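Local coordinates for sensor protein (Bacillus halodurans, PDB 3O5Y) that probably acts as a two-component sensor histidine kinase, passing phosphate from ATP to a histidine, and is represented here by its GAF domain, at residues S27-A32 / V109-I114; S60-A65 / F83-Y88; R69-R74 / V99-S104; S75-Q80 / D93-L98. All coordinates share one frame; numbering follows the deposited sequence.

Contact 1. Residues S27-A32 / V109-I114. With ACT (acetate ion), chain C.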
loop_
_atom_site.group_PDB
_atom_site.type_symbol
_atom_site.label_atom_id
_atom_site.label_comp_id
_atom_site.label_asym_id
_atom_site.label_seq_id
_atom_site.Cartn_x
_atom_site.Cartn_y
_atom_site.Cartn_z
ATOM N N SER A 27 -0.348 -3.401 3.497
ATOM C CA SER A 27 -0.332 -4.411 2.464
ATOM C C SER A 27 0.523 -3.906 1.337
ATOM O O SER A 27 0.643 -2.705 1.120
ATOM C CB SER A 27 -1.736 -4.747 1.963
ATOM O OG SER A 27 -2.283 -3.647 1.287
ATOM N N PHE A 28 1.132 -4.838 0.624
ATOM C CA PHE A 28 1.915 -4.478 -0.518
ATOM C C PHE A 28 1.349 -5.203 -1.721
ATOM O O PHE A 28 1.014 -6.393 -1.651
ATOM C CB PHE A 28 3.398 -4.801 -0.299
ATOM C CG PHE A 28 4.180 -4.816 -1.562
ATOM C CD1 PHE A 28 4.469 -3.624 -2.229
ATOM C CD2 PHE A 28 4.567 -6.019 -2.138
ATOM C CE1 PHE A 28 5.154 -3.630 -3.439
ATOM C CE2 PHE A 28 5.263 -6.033 -3.353
ATOM C CZ PHE A 28 5.551 -4.822 -4.003
ATOM N N LEU A 29 1.231 -4.482 -2.826
ATOM C CA LEU A 29 0.677 -5.054 -4.033
ATOM C C LEU A 29 1.652 -4.924 -5.170
ATOM O O LEU A 29 2.373 -3.934 -5.270
ATOM C CB LEU A 29 -0.664 -4.418 -4.373
ATOM C CG LEU A 29 -1.727 -4.616 -3.288
ATOM C CD1 LEU A 29 -1.727 -3.457 -2.303
ATOM C CD2 LEU A 29 -3.107 -4.791 -3.905
ATOM N N LEU A 30 1.685 -5.940 -6.018
ATOM C CA LEU A 30 2.704 -6.043 -7.038
ATOM C C LEU A 30 2.044 -5.935 -8.397
ATOM O O LEU A 30 1.051 -6.591 -8.675
ATOM C CB LEU A 30 3.438 -7.385 -6.936
ATOM C CG LEU A 30 4.929 -7.527 -7.298
ATOM C CD1 LEU A 30 5.248 -8.926 -7.894
ATOM C CD2 LEU A 30 5.508 -6.417 -8.220
ATOM N N LEU A 31 2.598 -5.086 -9.241
ATOM C CA LEU A 31 2.154 -4.996 -10.599
ATOM C C LEU A 31 3.086 -5.847 -11.465
ATOM O O LEU A 31 4.283 -5.574 -11.553
ATOM C CB LEU A 31 2.156 -3.535 -11.046
ATOM C CG LEU A 31 1.560 -3.286 -12.423
ATOM C CD1 LEU A 31 0.074 -3.595 -12.411
ATOM C CD2 LEU A 31 1.794 -1.854 -12.843
ATOM N N ALA A 32 2.536 -6.909 -12.046
ATOM C CA ALA A 32 3.174 -7.638 -13.148
ATOM C C ALA A 32 2.150 -7.839 -14.269
ATOM O O ALA A 32 0.974 -8.105 -13.998
ATOM C CB ALA A 32 3.723 -8.979 -12.676
ATOM N N VAL A 109 5.654 -0.301 -10.304
ATOM C CA VAL A 109 6.121 -1.517 -9.672
ATOM C C VAL A 109 5.029 -2.113 -8.791
ATOM O O VAL A 109 4.876 -3.331 -8.715
ATOM C CB VAL A 109 7.408 -1.212 -8.854
ATOM C CG1 VAL A 109 7.659 -2.248 -7.770
ATOM C CG2 VAL A 109 8.587 -1.123 -9.770
ATOM N N GLY A 110 4.260 -1.261 -8.122
ATOM C CA GLY A 110 3.245 -1.770 -7.204
ATOM C C GLY A 110 2.610 -0.682 -6.382
ATOM O O GLY A 110 2.649 0.492 -6.754
ATOM N N VAL A 111 2.006 -1.075 -5.268
ATOM C CA VAL A 111 1.325 -0.140 -4.388
ATOM C C VAL A 111 1.624 -0.509 -2.948
ATOM O O VAL A 111 1.700 -1.699 -2.606
ATOM C CB VAL A 111 -0.213 -0.112 -4.657
ATOM C CG1 VAL A 111 -0.987 0.613 -3.533
ATOM C CG2 VAL A 111 -0.503 0.550 -5.993
ATOM N N LEU A 112 1.844 0.514 -2.116
ATOM C CA LEU A 112 1.902 0.331 -0.661
ATOM C C LEU A 112 0.672 0.970 -0.021
ATOM O O LEU A 112 0.378 2.150 -0.250
ATOM C CB LEU A 112 3.182 0.925 -0.084
ATOM C CG LEU A 112 3.491 0.617 1.384
ATOM C CD1 LEU A 112 3.904 -0.838 1.513
ATOM C CD2 LEU A 112 4.613 1.484 1.891
ATOM N N SER A 113 -0.032 0.193 0.787
ATOM C CA SER A 113 -1.271 0.623 1.405
ATOM C C SER A 113 -1.102 0.621 2.915
ATOM O O SER A 113 -0.873 -0.439 3.506
ATOM C CB SER A 113 -2.385 -0.352 1.022
ATOM O OG SER A 113 -3.625 0.127 1.472
ATOM N N ILE A 114 -1.193 1.785 3.550
ATOM C CA ILE A 114 -0.916 1.848 4.988
ATOM C C ILE A 114 -2.160 2.313 5.727
ATOM O O ILE A 114 -2.703 3.391 5.436
ATOM C CB ILE A 114 0.293 2.753 5.332
ATOM C CG1 ILE A 114 1.498 2.421 4.443
ATOM C CG2 ILE A 114 0.670 2.617 6.813
ATOM C CD1 ILE A 114 2.744 3.137 4.832
HETATM C C ACT C . -6.074 -4.866 0.705
HETATM O O ACT C . -7.120 -4.605 0.030
HETATM O OXT ACT C . -5.127 -4.022 0.700
HETATM C CH3 ACT C . -5.994 -6.147 1.470
#

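Contact 2. Residues S60-A65 / F83-Y88. With ACT (acetate ion), chain C.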
loop_
_atom_site.group_PDB
_atom_site.type_symbol
_atom_site.label_atom_id
_atom_site.label_comp_id
_atom_site.label_asym_id
_atom_site.label_seq_id
_atom_site.Cartn_x
_atom_site.Cartn_y
_atom_site.Cartn_z
ATOM N N SER A 60 -11.163 1.723 -8.420
ATOM C CA SER A 60 -10.066 1.284 -7.553
ATOM C C SER A 60 -9.183 2.424 -7.028
ATOM O O SER A 60 -8.573 3.164 -7.810
ATOM C CB SER A 60 -9.204 0.239 -8.252
ATOM O OG SER A 60 -7.968 0.085 -7.567
ATOM N N LEU A 61 -9.103 2.549 -5.703
ATOM C CA LEU A 61 -8.266 3.588 -5.085
ATOM C C LEU A 61 -6.796 3.321 -5.429
ATOM O O LEU A 61 -6.061 4.248 -5.791
ATOM C CB LEU A 61 -8.437 3.604 -3.565
ATOM C CG LEU A 61 -8.309 4.925 -2.787
ATOM C CD1 LEU A 61 -7.995 4.672 -1.324
ATOM C CD2 LEU A 61 -7.273 5.814 -3.343
ATOM N N TYR A 62 -6.383 2.058 -5.328
ATOM C CA TYR A 62 -4.999 1.687 -5.610
ATOM C C TYR A 62 -4.585 2.018 -7.066
ATOM O O TYR A 62 -3.515 2.585 -7.292
ATOM C CB TYR A 62 -4.733 0.208 -5.283
ATOM C CG TYR A 62 -4.936 -0.210 -3.824
ATOM C CD1 TYR A 62 -4.925 -1.563 -3.462
ATOM C CD2 TYR A 62 -5.158 0.730 -2.822
ATOM C CE1 TYR A 62 -5.099 -1.959 -2.144
ATOM C CE2 TYR A 62 -5.337 0.346 -1.495
ATOM C CZ TYR A 62 -5.290 -0.999 -1.157
ATOM O OH TYR A 62 -5.472 -1.388 0.154
ATOM N N TRP A 63 -5.432 1.688 -8.042
ATOM C CA TRP A 63 -5.139 2.040 -9.436
ATOM C C TRP A 63 -5.162 3.539 -9.667
ATOM O O TRP A 63 -4.441 4.058 -10.525
ATOM C CB TRP A 63 -6.115 1.370 -10.390
ATOM C CG TRP A 63 -5.676 0.024 -10.783
ATOM C CD1 TRP A 63 -6.168 -1.148 -10.332
ATOM C CD2 TRP A 63 -4.611 -0.299 -11.677
ATOM N NE1 TRP A 63 -5.512 -2.204 -10.917
ATOM C CE2 TRP A 63 -4.544 -1.711 -11.747
ATOM C CE3 TRP A 63 -3.721 0.466 -12.451
ATOM C CZ2 TRP A 63 -3.622 -2.383 -12.558
ATOM C CZ3 TRP A 63 -2.803 -0.195 -13.246
ATOM C CH2 TRP A 63 -2.761 -1.614 -13.295
ATOM N N SER A 64 -5.976 4.241 -8.891
ATOM C CA SER A 64 -6.054 5.678 -9.012
ATOM C C SER A 64 -4.715 6.324 -8.622
ATOM O O SER A 64 -4.260 7.263 -9.274
ATOM C CB SER A 64 -7.211 6.190 -8.164
ATOM O OG SER A 64 -7.321 7.583 -8.287
ATOM N N ALA A 65 -4.077 5.793 -7.579
ATOM C CA ALA A 65 -2.763 6.251 -7.149
ATOM C C ALA A 65 -1.705 5.956 -8.210
ATOM O O ALA A 65 -0.863 6.795 -8.502
ATOM C CB ALA A 65 -2.384 5.596 -5.834
ATOM N N PHE A 83 -15.134 2.849 -2.905
ATOM C CA PHE A 83 -14.136 2.417 -3.868
ATOM C C PHE A 83 -13.961 0.922 -3.690
ATOM O O PHE A 83 -14.397 0.357 -2.681
ATOM C CB PHE A 83 -12.805 3.192 -3.722
ATOM C CG PHE A 83 -12.318 3.336 -2.294
ATOM C CD1 PHE A 83 -11.408 2.426 -1.758
ATOM C CD2 PHE A 83 -12.755 4.405 -1.496
ATOM C CE1 PHE A 83 -10.949 2.577 -0.447
ATOM C CE2 PHE A 83 -12.312 4.563 -0.187
ATOM C CZ PHE A 83 -11.414 3.644 0.343
ATOM N N TYR A 84 -13.355 0.269 -4.671
ATOM C CA TYR A 84 -13.320 -1.180 -4.677
ATOM C C TYR A 84 -12.697 -1.733 -3.407
ATOM O O TYR A 84 -13.188 -2.715 -2.858
ATOM C CB TYR A 84 -12.591 -1.720 -5.906
ATOM C CG TYR A 84 -12.391 -3.201 -5.835
ATOM C CD1 TYR A 84 -11.187 -3.746 -5.384
ATOM C CD2 TYR A 84 -13.422 -4.065 -6.169
ATOM C CE1 TYR A 84 -11.018 -5.135 -5.290
ATOM C CE2 TYR A 84 -13.269 -5.431 -6.088
ATOM C CZ TYR A 84 -12.069 -5.966 -5.652
ATOM O OH TYR A 84 -11.943 -7.335 -5.577
ATOM N N GLU A 85 -11.628 -1.109 -2.929
ATOM C CA GLU A 85 -10.890 -1.668 -1.793
ATOM C C GLU A 85 -11.572 -1.443 -0.442
ATOM O O GLU A 85 -11.237 -2.104 0.546
ATOM C CB GLU A 85 -9.468 -1.108 -1.755
ATOM C CG GLU A 85 -8.644 -1.407 -2.994
ATOM C CD GLU A 85 -8.829 -0.410 -4.125
ATOM O OE1 GLU A 85 -9.819 0.363 -4.135
ATOM O OE2 GLU A 85 -7.979 -0.409 -5.040
ATOM N N LYS A 86 -12.525 -0.515 -0.405
ATOM C CA LYS A 86 -13.059 -0.004 0.849
ATOM C C LYS A 86 -13.611 -1.074 1.790
ATOM O O LYS A 86 -13.154 -1.187 2.925
ATOM C CB LYS A 86 -14.099 1.084 0.597
ATOM C CG LYS A 86 -14.657 1.693 1.865
ATOM C CD LYS A 86 -15.267 3.061 1.617
ATOM C CE LYS A 86 -16.141 3.452 2.800
ATOM N NZ LYS A 86 -16.214 4.934 2.994
ATOM N N GLN A 87 -14.569 -1.871 1.325
ATOM C CA GLN A 87 -15.183 -2.883 2.188
ATOM C C GLN A 87 -14.137 -3.856 2.731
ATOM O O GLN A 87 -14.332 -4.441 3.785
ATOM C CB GLN A 87 -16.284 -3.656 1.451
ATOM C CG GLN A 87 -15.740 -4.461 0.270
ATOM C CD GLN A 87 -16.738 -5.437 -0.313
ATOM O OE1 GLN A 87 -17.020 -5.398 -1.517
ATOM N NE2 GLN A 87 -17.270 -6.325 0.528
ATOM N N TYR A 88 -13.037 -4.035 2.004
ATOM C CA TYR A 88 -12.026 -5.031 2.362
ATOM C C TYR A 88 -11.059 -4.451 3.373
ATOM O O TYR A 88 -10.399 -5.185 4.097
ATOM C CB TYR A 88 -11.304 -5.569 1.113
ATOM C CG TYR A 88 -12.235 -6.280 0.147
ATOM C CD1 TYR A 88 -12.422 -5.802 -1.143
ATOM C CD2 TYR A 88 -12.953 -7.412 0.541
ATOM C CE1 TYR A 88 -13.282 -6.425 -2.020
ATOM C CE2 TYR A 88 -13.831 -8.049 -0.333
ATOM C CZ TYR A 88 -13.991 -7.545 -1.612
ATOM O OH TYR A 88 -14.855 -8.162 -2.492
HETATM C C ACT C . -6.074 -4.866 0.705
HETATM O O ACT C . -7.120 -4.605 0.030
HETATM O OXT ACT C . -5.127 -4.022 0.700
HETATM C CH3 ACT C . -5.994 -6.147 1.470
#

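Contact 3. Residues R69-R74 / V99-S104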
loop_
_atom_site.group_PDB
_atom_site.type_symbol
_atom_site.label_atom_id
_atom_site.label_comp_id
_atom_site.label_asym_id
_atom_site.label_seq_id
_atom_site.Cartn_x
_atom_site.Cartn_y
_atom_site.Cartn_z
ATOM N N ARG A 69 0.020 8.798 -10.455
ATOM C CA ARG A 69 1.396 8.886 -9.972
ATOM C C ARG A 69 1.504 9.773 -8.732
ATOM O O ARG A 69 2.459 10.537 -8.565
ATOM C CB ARG A 69 2.344 9.341 -11.093
ATOM C CG ARG A 69 2.876 8.187 -11.927
ATOM C CD ARG A 69 3.636 8.696 -13.138
ATOM N NE ARG A 69 4.725 7.800 -13.525
ATOM C CZ ARG A 69 4.578 6.680 -14.237
ATOM N NH1 ARG A 69 5.651 5.945 -14.535
ATOM N NH2 ARG A 69 3.369 6.290 -14.653
ATOM N N GLN A 70 0.516 9.640 -7.853
ATOM C CA GLN A 70 0.413 10.485 -6.671
ATOM C C GLN A 70 0.040 9.672 -5.427
ATOM O O GLN A 70 -0.663 8.660 -5.513
ATOM C CB GLN A 70 -0.621 11.587 -6.921
ATOM C CG GLN A 70 -0.366 12.857 -6.136
ATOM C CD GLN A 70 -1.544 13.828 -6.182
ATOM O OE1 GLN A 70 -2.095 14.221 -5.137
ATOM N NE2 GLN A 70 -1.946 14.211 -7.398
ATOM N N THR A 71 0.522 10.112 -4.274
ATOM C CA THR A 71 0.109 9.528 -3.020
ATOM C C THR A 71 -1.303 9.994 -2.681
ATOM O O THR A 71 -1.604 11.189 -2.715
ATOM C CB THR A 71 1.087 9.897 -1.897
ATOM O OG1 THR A 71 2.341 9.261 -2.145
ATOM C CG2 THR A 71 0.574 9.441 -0.554
ATOM N N ILE A 72 -2.172 9.043 -2.360
ATOM C CA ILE A 72 -3.549 9.373 -2.043
ATOM C C ILE A 72 -3.877 9.032 -0.602
ATOM O O ILE A 72 -3.574 7.947 -0.130
ATOM C CB ILE A 72 -4.540 8.662 -2.970
ATOM C CG1 ILE A 72 -4.358 9.171 -4.405
ATOM C CG2 ILE A 72 -5.976 8.892 -2.478
ATOM C CD1 ILE A 72 -5.246 8.495 -5.443
ATOM N N PHE A 73 -4.500 9.974 0.090
ATOM C CA PHE A 73 -5.026 9.708 1.398
ATOM C C PHE A 73 -6.555 9.673 1.389
ATOM O O PHE A 73 -7.199 10.551 0.835
ATOM C CB PHE A 73 -4.556 10.757 2.391
ATOM C CG PHE A 73 -5.214 10.632 3.719
ATOM C CD1 PHE A 73 -4.779 9.674 4.630
ATOM C CD2 PHE A 73 -6.314 11.439 4.048
ATOM C CE1 PHE A 73 -5.395 9.545 5.872
ATOM C CE2 PHE A 73 -6.941 11.322 5.277
ATOM C CZ PHE A 73 -6.487 10.378 6.197
ATOM N N ARG A 74 -7.124 8.672 2.053
ATOM C CA ARG A 74 -8.565 8.585 2.153
ATOM C C ARG A 74 -9.018 8.160 3.528
ATOM O O ARG A 74 -8.572 7.155 4.068
ATOM C CB ARG A 74 -9.135 7.642 1.087
ATOM C CG ARG A 74 -10.352 8.209 0.395
ATOM C CD ARG A 74 -10.018 9.117 -0.821
ATOM N NE ARG A 74 -10.744 8.602 -1.974
ATOM C CZ ARG A 74 -10.461 8.867 -3.245
ATOM N NH1 ARG A 74 -11.187 8.299 -4.206
ATOM N NH2 ARG A 74 -9.465 9.694 -3.561
ATOM N N VAL A 99 -2.137 5.459 0.497
ATOM C CA VAL A 99 -1.865 4.618 -0.640
ATOM C C VAL A 99 -0.689 5.255 -1.394
ATOM O O VAL A 99 -0.794 6.333 -1.975
ATOM C CB VAL A 99 -3.138 4.485 -1.548
ATOM C CG1 VAL A 99 -2.884 3.521 -2.683
ATOM C CG2 VAL A 99 -4.349 4.023 -0.736
ATOM N N ILE A 100 0.456 4.602 -1.333
ATOM C CA ILE A 100 1.625 5.086 -2.010
ATOM C C ILE A 100 1.895 4.210 -3.215
ATOM O O ILE A 100 2.202 3.037 -3.040
ATOM C CB ILE A 100 2.863 5.011 -1.076
ATOM C CG1 ILE A 100 2.589 5.804 0.206
ATOM C CG2 ILE A 100 4.134 5.502 -1.836
ATOM C CD1 ILE A 100 3.761 5.849 1.191
ATOM N N PRO A 101 1.787 4.772 -4.431
ATOM C CA PRO A 101 2.143 4.008 -5.627
ATOM C C PRO A 101 3.660 3.827 -5.669
ATOM O O PRO A 101 4.403 4.763 -5.409
ATOM C CB PRO A 101 1.684 4.906 -6.774
ATOM C CG PRO A 101 1.821 6.317 -6.224
ATOM C CD PRO A 101 1.550 6.203 -4.726
ATOM N N ILE A 102 4.117 2.620 -5.963
ATOM C CA ILE A 102 5.548 2.366 -6.007
ATOM C C ILE A 102 6.005 2.375 -7.453
ATOM O O ILE A 102 5.584 1.537 -8.240
ATOM C CB ILE A 102 5.874 1.032 -5.371
ATOM C CG1 ILE A 102 5.353 1.019 -3.934
ATOM C CG2 ILE A 102 7.365 0.812 -5.375
ATOM C CD1 ILE A 102 5.001 -0.373 -3.494
ATOM N N TYR A 103 6.823 3.348 -7.821
ATOM C CA TYR A 103 7.406 3.343 -9.163
ATOM C C TYR A 103 8.882 3.654 -9.243
ATOM O O TYR A 103 9.415 4.403 -8.437
ATOM C CB TYR A 103 6.592 4.161 -10.183
ATOM C CG TYR A 103 6.351 5.625 -9.906
ATOM C CD1 TYR A 103 6.822 6.604 -10.793
ATOM C CD2 TYR A 103 5.583 6.041 -8.819
ATOM C CE1 TYR A 103 6.567 7.991 -10.573
ATOM C CE2 TYR A 103 5.331 7.417 -8.581
ATOM C CZ TYR A 103 5.827 8.381 -9.461
ATOM O OH TYR A 103 5.578 9.720 -9.229
ATOM N N SER A 104 9.529 3.064 -10.237
ATOM C CA SER A 104 10.932 3.315 -10.504
ATOM C C SER A 104 11.063 4.278 -11.669
ATOM O O SER A 104 10.064 4.746 -12.221
ATOM C CB SER A 104 11.606 2.018 -10.889
ATOM O OG SER A 104 11.276 1.737 -12.224
#

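Contact 4. Residues S75-Q80 / D93-L98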
loop_
_atom_site.group_PDB
_atom_site.type_symbol
_atom_site.label_atom_id
_atom_site.label_comp_id
_atom_site.label_asym_id
_atom_site.label_seq_id
_atom_site.Cartn_x
_atom_site.Cartn_y
_atom_site.Cartn_z
ATOM N N SER A 75 -9.895 8.969 4.088
ATOM C CA SER A 75 -10.656 8.635 5.272
ATOM C C SER A 75 -11.680 7.546 4.904
ATOM O O SER A 75 -12.333 7.624 3.859
ATOM C CB SER A 75 -11.371 9.899 5.758
ATOM O OG SER A 75 -11.607 9.862 7.144
ATOM N N LEU A 76 -11.810 6.525 5.744
ATOM C CA LEU A 76 -12.707 5.415 5.444
ATOM C C LEU A 76 -14.095 5.625 6.070
ATOM O O LEU A 76 -14.947 4.735 6.042
ATOM C CB LEU A 76 -12.094 4.098 5.935
ATOM C CG LEU A 76 -11.438 3.068 5.005
ATOM C CD1 LEU A 76 -10.766 3.692 3.819
ATOM C CD2 LEU A 76 -10.445 2.224 5.779
ATOM N N THR A 77 -14.312 6.801 6.643
ATOM C CA THR A 77 -15.540 7.065 7.376
ATOM C C THR A 77 -16.519 7.896 6.563
ATOM O O THR A 77 -17.655 8.078 6.991
ATOM C CB THR A 77 -15.281 7.837 8.668
ATOM O OG1 THR A 77 -14.685 9.097 8.341
ATOM C CG2 THR A 77 -14.382 7.048 9.606
ATOM N N ASP A 78 -16.074 8.419 5.416
ATOM C CA ASP A 78 -16.952 9.151 4.520
ATOM C C ASP A 78 -17.927 8.179 3.876
ATOM O O ASP A 78 -17.606 7.467 2.919
ATOM C CB ASP A 78 -16.171 9.939 3.468
ATOM C CG ASP A 78 -17.080 10.768 2.554
ATOM O OD1 ASP A 78 -18.330 10.719 2.701
ATOM O OD2 ASP A 78 -16.534 11.476 1.676
ATOM N N THR A 79 -19.125 8.175 4.437
ATOM C CA THR A 79 -20.237 7.340 4.006
ATOM C C THR A 79 -20.587 7.524 2.512
ATOM O O THR A 79 -21.124 6.606 1.880
ATOM C CB THR A 79 -21.467 7.593 4.936
ATOM O OG1 THR A 79 -22.606 6.872 4.460
ATOM C CG2 THR A 79 -21.812 9.096 5.018
ATOM N N GLN A 80 -20.245 8.693 1.959
ATOM C CA GLN A 80 -20.533 9.039 0.562
ATOM C C GLN A 80 -19.373 8.779 -0.419
ATOM O O GLN A 80 -19.405 9.227 -1.570
ATOM C CB GLN A 80 -20.993 10.503 0.461
ATOM C CG GLN A 80 -22.467 10.716 0.765
ATOM C CD GLN A 80 -23.043 11.929 0.039
ATOM O OE1 GLN A 80 -23.565 11.817 -1.079
ATOM N NE2 GLN A 80 -22.943 13.100 0.669
ATOM N N ASP A 93 -11.220 -3.149 10.583
ATOM C CA ASP A 93 -11.334 -2.022 11.521
ATOM C C ASP A 93 -10.473 -0.800 11.192
ATOM O O ASP A 93 -10.160 -0.027 12.085
ATOM C CB ASP A 93 -11.059 -2.446 12.974
ATOM C CG ASP A 93 -11.947 -3.585 13.440
ATOM O OD1 ASP A 93 -13.142 -3.649 13.041
ATOM O OD2 ASP A 93 -11.430 -4.416 14.222
ATOM N N LEU A 94 -10.101 -0.611 9.933
ATOM C CA LEU A 94 -9.294 0.533 9.582
ATOM C C LEU A 94 -10.193 1.727 9.344
ATOM O O LEU A 94 -11.299 1.573 8.847
ATOM C CB LEU A 94 -8.443 0.236 8.351
ATOM C CG LEU A 94 -7.471 -0.931 8.500
ATOM C CD1 LEU A 94 -6.814 -1.276 7.146
ATOM C CD2 LEU A 94 -6.427 -0.638 9.582
ATOM N N LYS A 95 -9.719 2.917 9.695
ATOM C CA LYS A 95 -10.522 4.125 9.542
ATOM C C LYS A 95 -9.907 5.107 8.547
ATOM O O LYS A 95 -10.499 6.132 8.214
ATOM C CB LYS A 95 -10.745 4.791 10.907
ATOM C CG LYS A 95 -11.750 4.040 11.782
ATOM C CD LYS A 95 -12.284 4.909 12.938
ATOM C CE LYS A 95 -13.458 4.217 13.674
ATOM N NZ LYS A 95 -14.592 3.857 12.750
ATOM N N SER A 96 -8.731 4.751 8.041
ATOM C CA SER A 96 -7.875 5.671 7.314
ATOM C C SER A 96 -6.933 4.851 6.451
ATOM O O SER A 96 -6.409 3.848 6.906
ATOM C CB SER A 96 -7.082 6.477 8.336
ATOM O OG SER A 96 -6.018 7.176 7.744
ATOM N N ILE A 97 -6.720 5.263 5.207
ATOM C CA ILE A 97 -5.784 4.566 4.338
ATOM C C ILE A 97 -4.874 5.551 3.592
ATOM O O ILE A 97 -5.341 6.581 3.068
ATOM C CB ILE A 97 -6.507 3.523 3.397
ATOM C CG1 ILE A 97 -5.516 2.478 2.870
ATOM C CG2 ILE A 97 -7.294 4.189 2.262
ATOM C CD1 ILE A 97 -5.183 1.381 3.889
ATOM N N LEU A 98 -3.573 5.257 3.604
ATOM C CA LEU A 98 -2.584 5.992 2.822
ATOM C C LEU A 98 -2.054 5.039 1.746
ATOM O O LEU A 98 -1.614 3.940 2.045
ATOM C CB LEU A 98 -1.441 6.468 3.713
ATOM C CG LEU A 98 -0.337 7.254 3.008
ATOM C CD1 LEU A 98 -0.910 8.577 2.487
ATOM C CD2 LEU A 98 0.865 7.492 3.911
#

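Contact 1. Residues S27-A32 / V109-I114
Gly110 sits where strand 109-114 has almost no space against strand 27-32: its CA lies 3.0 Å from Leu29 O, and a side chain at this position would run into that carbonyl. It also belongs to a classic beta bulge, since Val109 and Gly110 both face Ile102 of the next strand over. Against strand 27-32 the pairing is antiparallel from Ser27-Ser113 to Leu30-Gly110. Ser27 pairs with Ser113 and Leu29 with Val111 as hydrogen-bonded pairs, the Leu29 N to Val111 O bond being 2.8 Å long. Further on, Leu31 N donates to Val109 O at 2.9 Å. These are two central strands of the antiparallel GAF sheet, and its two faces differ. On one, Phe28 and Leu112 lie towards helix 124-142; Phe28 CG is anti to the backbone N (chi1 164°), which lays the ring beside the neighbouring strand with CD1 3.4 Å from Val111 O. On the other, Leu29 CD1 meets Val111 CG1 at 4.3 Å under Tyr62 of helix 61-68. Ser27 OG packs against Ser113 CB at 3.3 Å and donates a 2.9 Å hydrogen bond to OXT of an acetate, probably from the crystallisation liquor. Ser113 OG turns instead to a hydrogen bond with Tyr62 OH, while Arg25 also binds the acetate.

Contact 2. Residues S60-A65 / F83-Y88
Glu85 lays its CG over the centre of the Tyr62 ring, 3.6 Å from the centroid and only 9° off the normal, a CH-pi contact, while its carboxylate plane is turned 50° from that ring. The chain bends at chi2 (86°), which brings the carboxylate back to the first turn of helix 61-68. There OE1 accepts from Leu61 N at 2.8 Å on its syn side. OE2 takes two donors: Ser60 OG at 2.6 Å, also syn, and Tyr62 N at 3.0 Å from above the carboxylate plane. Three bonds thus hold the buried carboxylate, and the helix N-terminus would probably favour its negative charge. Replacing Glu85 with an alanine would probably leave the amides of Leu61 and Tyr62 without these acceptors and one face of the Tyr62 ring without its cover. Alongside, Leu61 CD1 rests over one face of the Phe83 ring, offset toward the rim and 4.1 Å from the centroid; Lys86 CB covers the opposite face. At its far end Tyr62 OH donates to acetate OXT at 2.7 Å, the oxygen lying at the ring edge. Ser60 OG, besides donating to Glu85, accepts from Trp63 N at 3.0 Å. The arrangement is that of a helix N-terminus with a serine N-cap, its next two amides taken up by the carboxylate of Glu85, close to the start of helix 86-90.

Contact 3. Residues R69-R74 / V99-S104
Ile72 and Val99 form the close-knit end of this contact, an antiparallel hydrogen-bonded pair with both backbone bonds made: Ile72 N to Val99 O at 3.1 Å and Val99 N to Ile72 O at 2.9 Å. Their side chains go to the buried face, under Leu61 of helix 61-68. Beside them Thr71 CA comes 3.5 Å from Val99 O, and Pro101 CD lies against Gln70 O at 3.4 Å. Strand 72-75 is an outer strand of the GAF sheet, joined here to strand 96-103, and its pairing ends as the chain is followed back toward helix 61-68. At this more exposed end no backbone hydrogen bond joins the segments, and the side chains of Arg69 and Tyr103 make most of the touch. Arg69 CG stands over one face of the Tyr103 ring, 4.1 Å from the centroid, and NE comes 3.5 Å from CE1 of that ring, with the guanidinium plane turned 71° from it. With an alanine in place of Tyr103, the aliphatic part of Arg69 would probably lose its ring support and be freer to swing into solvent.

Contact 4. Residues S75-Q80 / D93-L98
At the edge of the GAF sheet, where strand 72-75 gives way to a loop, Leu76 continues the link to the start of strand 96-103. Its N donates to Lys95 O at 2.8 Å, a nearly straight bond (167° at the hydrogen). The preceding residue, Ser75, forms an antiparallel non-hydrogen-bonded pair with Ser96. Leu76 carries the largest share of the packing, and its two methyls part company: CD2 touches Leu94 CB at 3.8 Å and Leu94 O at 3.3 Å, while CD1 crosses to Ile97 CG2 at 3.8 Å. Phe83, from the loop, and Leu89 of helix 86-90 close in on the same leucine. Lys95 and Ser96 form a classic beta bulge, both facing Arg116 of strand 108-116, so strand 96-103 starts with an irregularity just where Leu76 docks. Thr77 CG2 approaches Lys95 CB loosely, at 4.5 Å, on the exposed side. Beyond it the loop turns away in an Asx turn, Asp78 OD1 accepting from Gln80 N at 2.9 Å.

How the contacts relate
All four contacts lie in the sensor's GAF domain. Contacts 1, 3 and 4 follow its antiparallel sheet outward: strands 25-32 and 108-116 meet in contact 1, and 96-103 joins 72-75 in contacts 3 and 4, whose centres are about 17 Å apart along the shared strand. Strands 96-103 and 108-116 are neighbours, tying contact 3 to contact 1, centres about 9 Å apart. Contact 2 sits over one face, about 12 Å from contacts 1 and 3, helix 61-68 packing on these strands. Along the chain contact 1 encloses the others, contact 2 crosses contacts 3 and 4, and contact 4 lies inside contact 3's loop, so the chain between the central strands folds back as one compact unit.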